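Local coordinates for protein putative platelet activating factor (Streptococcus pneumoniae, PDB 2HSJ) that is of unconfirmed function but probably acts as an ester hydrolase of the GDSL-like lipase/acylhydrolase family, in the SGNH clan, at residues D[125-134]-D[169-180]. Residues are numbered along the deposited sequence; the frame is centred on the assembly and turned at random.
Sequences TEIKLLSILP and QVEFVPVFDCLT. With MG (magnesium ion), chain P.
K128 reaches across to E171, its partner on the neighbouring parallel strand. Its CB packs against V173 CG2 at 3.6 Å; the chain then bends at chi2 (-62°), laying CD and CE alongside E171, each 3.7 Å from its OE1. At the tip, NZ forms a salt bridge to E171 OE1 (2.8 Å), meeting it on the anti side, 21° out of the carboxylate plane. The same ammonium donates to a water that bonds in turn to Q169 O, and makes a weak, longer salt bridge to E126 OE1. Five backbone hydrogen bonds, from I127 N to Q169 O through S131 N to V173 O, join the strands. Beyond them, S131 OG accepts from both V175 N and F176 N, each at 2.9 Å, tying the start of residues 176-179 to the chain after strand 126-130. P134 CB then lies over one face of the F176 ring in a CH-pi contact, 4.0 Å from its centroid. At the other end, V170 O binds magnesium together with A164 O and Y167 O. Strand 170-173, outermost in this chain's five-stranded parallel sheet, is joined to 126-130 by a crossover containing helix 150-164, as in the alpha/beta fold of SGNH hydrolases.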
# COMPACT_ATOMS: atom_id res chain seq x y z
N THR D 125 -5.19 11.04 -15.45
CA THR D 125 -4.04 11.49 -14.68
C THR D 125 -3.74 12.96 -14.95
O THR D 125 -3.77 13.41 -16.10
CB THR D 125 -2.82 10.62 -15.01
OG1 THR D 125 -3.15 9.26 -14.72
CG2 THR D 125 -1.57 11.04 -14.22
N GLU D 126 -3.47 13.71 -13.88
CA GLU D 126 -3.06 15.11 -13.98
C GLU D 126 -1.56 15.22 -14.15
O GLU D 126 -0.82 14.38 -13.63
CB GLU D 126 -3.49 15.86 -12.72
CG GLU D 126 -5.02 16.02 -12.67
CD GLU D 126 -5.50 16.63 -11.38
OE1 GLU D 126 -4.70 16.77 -10.45
OE2 GLU D 126 -6.70 16.99 -11.30
N ILE D 127 -1.09 16.23 -14.89
CA ILE D 127 0.34 16.51 -14.98
C ILE D 127 0.60 17.81 -14.27
O ILE D 127 -0.08 18.80 -14.53
CB ILE D 127 0.83 16.57 -16.46
CG1 ILE D 127 0.77 15.17 -17.09
CG2 ILE D 127 2.25 17.14 -16.56
CD1 ILE D 127 0.97 15.18 -18.63
N LYS D 128 1.54 17.80 -13.34
CA LYS D 128 1.99 19.03 -12.69
C LYS D 128 3.33 19.37 -13.31
O LYS D 128 4.33 18.67 -13.11
CB LYS D 128 2.10 18.80 -11.17
CG LYS D 128 0.82 18.23 -10.55
CD LYS D 128 -0.33 19.24 -10.74
CE LYS D 128 -1.65 18.72 -10.19
NZ LYS D 128 -2.79 19.68 -10.50
N LEU D 129 3.33 20.43 -14.12
CA LEU D 129 4.54 20.80 -14.86
C LEU D 129 5.28 21.88 -14.05
O LEU D 129 4.82 23.04 -13.95
CB LEU D 129 4.18 21.33 -16.25
CG LEU D 129 5.30 21.85 -17.17
CD1 LEU D 129 6.34 20.74 -17.49
CD2 LEU D 129 4.67 22.43 -18.45
N LEU D 130 6.40 21.48 -13.45
CA LEU D 130 7.09 22.39 -12.55
C LEU D 130 7.84 23.45 -13.34
O LEU D 130 8.42 23.17 -14.39
CB LEU D 130 8.08 21.63 -11.65
CG LEU D 130 7.45 21.10 -10.36
CD1 LEU D 130 6.29 20.10 -10.59
CD2 LEU D 130 8.58 20.47 -9.55
N SER D 131 7.90 24.65 -12.78
CA SER D 131 8.86 25.62 -13.28
C SER D 131 10.27 25.02 -13.20
O SER D 131 10.62 24.41 -12.19
CB SER D 131 8.77 26.87 -12.42
OG SER D 131 9.09 26.56 -11.08
N ILE D 132 11.09 25.25 -14.22
CA ILE D 132 12.53 24.99 -14.09
C ILE D 132 13.07 25.82 -12.92
O ILE D 132 12.74 26.99 -12.74
CB ILE D 132 13.25 25.36 -15.41
CG1 ILE D 132 12.69 24.53 -16.57
CG2 ILE D 132 14.77 25.26 -15.25
CD1 ILE D 132 13.11 25.03 -17.97
N LEU D 133 13.93 25.20 -12.11
CA LEU D 133 14.39 25.86 -10.90
C LEU D 133 15.47 26.91 -11.20
O LEU D 133 16.15 26.82 -12.22
CB LEU D 133 14.92 24.84 -9.90
CG LEU D 133 14.06 23.61 -9.63
CD1 LEU D 133 14.66 22.78 -8.49
CD2 LEU D 133 12.67 24.03 -9.28
N PRO D 134 15.65 27.90 -10.30
CA PRO D 134 16.73 28.90 -10.49
C PRO D 134 18.11 28.27 -10.27
O PRO D 134 18.23 27.20 -9.65
CB PRO D 134 16.46 29.95 -9.39
CG PRO D 134 15.69 29.17 -8.33
CD PRO D 134 14.91 28.09 -9.04
N GLN D 169 -5.73 19.13 -18.12
CA GLN D 169 -5.12 18.22 -17.15
C GLN D 169 -3.71 18.63 -16.70
O GLN D 169 -3.12 17.97 -15.82
CB GLN D 169 -5.10 16.80 -17.70
CG GLN D 169 -4.12 16.60 -18.81
CD GLN D 169 -4.63 16.98 -20.23
OE1 GLN D 169 -5.59 17.76 -20.43
NE2 GLN D 169 -3.95 16.42 -21.22
N VAL D 170 -3.19 19.71 -17.29
CA VAL D 170 -1.85 20.20 -16.95
C VAL D 170 -1.94 21.46 -16.11
O VAL D 170 -2.62 22.43 -16.50
CB VAL D 170 -1.01 20.47 -18.21
CG1 VAL D 170 0.43 20.84 -17.82
CG2 VAL D 170 -0.99 19.23 -19.10
N GLU D 171 -1.23 21.46 -14.97
CA GLU D 171 -1.14 22.66 -14.13
C GLU D 171 0.32 23.03 -14.05
O GLU D 171 1.15 22.19 -13.70
CB GLU D 171 -1.70 22.41 -12.72
CG GLU D 171 -1.71 23.70 -11.90
CD GLU D 171 -2.26 23.50 -10.51
OE1 GLU D 171 -2.30 22.35 -10.03
OE2 GLU D 171 -2.66 24.50 -9.90
N PHE D 172 0.64 24.27 -14.37
CA PHE D 172 1.97 24.80 -14.12
C PHE D 172 2.16 25.04 -12.62
O PHE D 172 1.28 25.60 -11.95
CB PHE D 172 2.14 26.11 -14.87
CG PHE D 172 3.49 26.73 -14.70
CD1 PHE D 172 4.62 26.15 -15.25
CD2 PHE D 172 3.59 27.93 -14.00
CE1 PHE D 172 5.87 26.78 -15.08
CE2 PHE D 172 4.81 28.54 -13.82
CZ PHE D 172 5.95 27.98 -14.37
N VAL D 173 3.31 24.62 -12.11
CA VAL D 173 3.59 24.70 -10.68
C VAL D 173 4.75 25.68 -10.48
O VAL D 173 5.89 25.34 -10.71
CB VAL D 173 3.91 23.30 -10.05
CG1 VAL D 173 4.13 23.44 -8.54
CG2 VAL D 173 2.79 22.28 -10.34
N PRO D 174 4.45 26.92 -10.05
CA PRO D 174 5.48 27.95 -9.92
C PRO D 174 6.26 27.75 -8.63
O PRO D 174 5.79 28.13 -7.55
CB PRO D 174 4.67 29.25 -9.92
CG PRO D 174 3.33 28.86 -9.35
CD PRO D 174 3.10 27.42 -9.67
N VAL D 175 7.39 27.07 -8.73
CA VAL D 175 8.25 26.86 -7.55
C VAL D 175 9.55 27.67 -7.63
O VAL D 175 10.27 27.77 -6.64
CB VAL D 175 8.58 25.36 -7.30
CG1 VAL D 175 7.35 24.59 -6.91
CG2 VAL D 175 9.22 24.70 -8.50
N PHE D 176 9.85 28.23 -8.81
CA PHE D 176 11.05 29.05 -9.01
C PHE D 176 11.21 30.08 -7.90
O PHE D 176 12.25 30.13 -7.23
CB PHE D 176 10.97 29.72 -10.39
CG PHE D 176 12.12 30.62 -10.71
CD1 PHE D 176 13.15 30.18 -11.54
CD2 PHE D 176 12.18 31.92 -10.20
CE1 PHE D 176 14.22 31.02 -11.85
CE2 PHE D 176 13.25 32.77 -10.51
CZ PHE D 176 14.27 32.31 -11.33
N ASP D 177 10.18 30.88 -7.66
CA ASP D 177 10.31 32.00 -6.73
C ASP D 177 10.54 31.53 -5.29
O ASP D 177 11.20 32.23 -4.49
CB ASP D 177 9.10 32.93 -6.82
CG ASP D 177 9.03 33.69 -8.16
OD1 ASP D 177 10.07 33.93 -8.80
OD2 ASP D 177 7.91 34.10 -8.55
N CYS D 178 10.03 30.34 -4.95
CA CYS D 178 10.22 29.76 -3.61
C CYS D 178 11.66 29.44 -3.28
O CYS D 178 12.02 29.33 -2.11
CB CYS D 178 9.38 28.50 -3.42
SG CYS D 178 7.59 28.87 -3.38
N LEU D 179 12.48 29.26 -4.31
CA LEU D 179 13.86 28.82 -4.12
C LEU D 179 14.86 29.96 -4.30
O LEU D 179 16.05 29.77 -4.07
CB LEU D 179 14.22 27.65 -5.06
CG LEU D 179 13.38 26.39 -4.86
CD1 LEU D 179 13.90 25.32 -5.81
CD2 LEU D 179 13.39 25.94 -3.41
N THR D 180 14.36 31.13 -4.68
CA THR D 180 15.27 32.28 -4.91
C THR D 180 15.55 33.07 -3.65
O THR D 180 14.72 33.11 -2.73
CB THR D 180 14.73 33.25 -5.98
OG1 THR D 180 13.42 33.71 -5.60
CG2 THR D 180 14.65 32.56 -7.34
MG MG P . -3.98 23.69 -17.79
O HOH W 1 -3.21 19.26 -13.24
O HOH W 2 -5.84 23.18 -16.07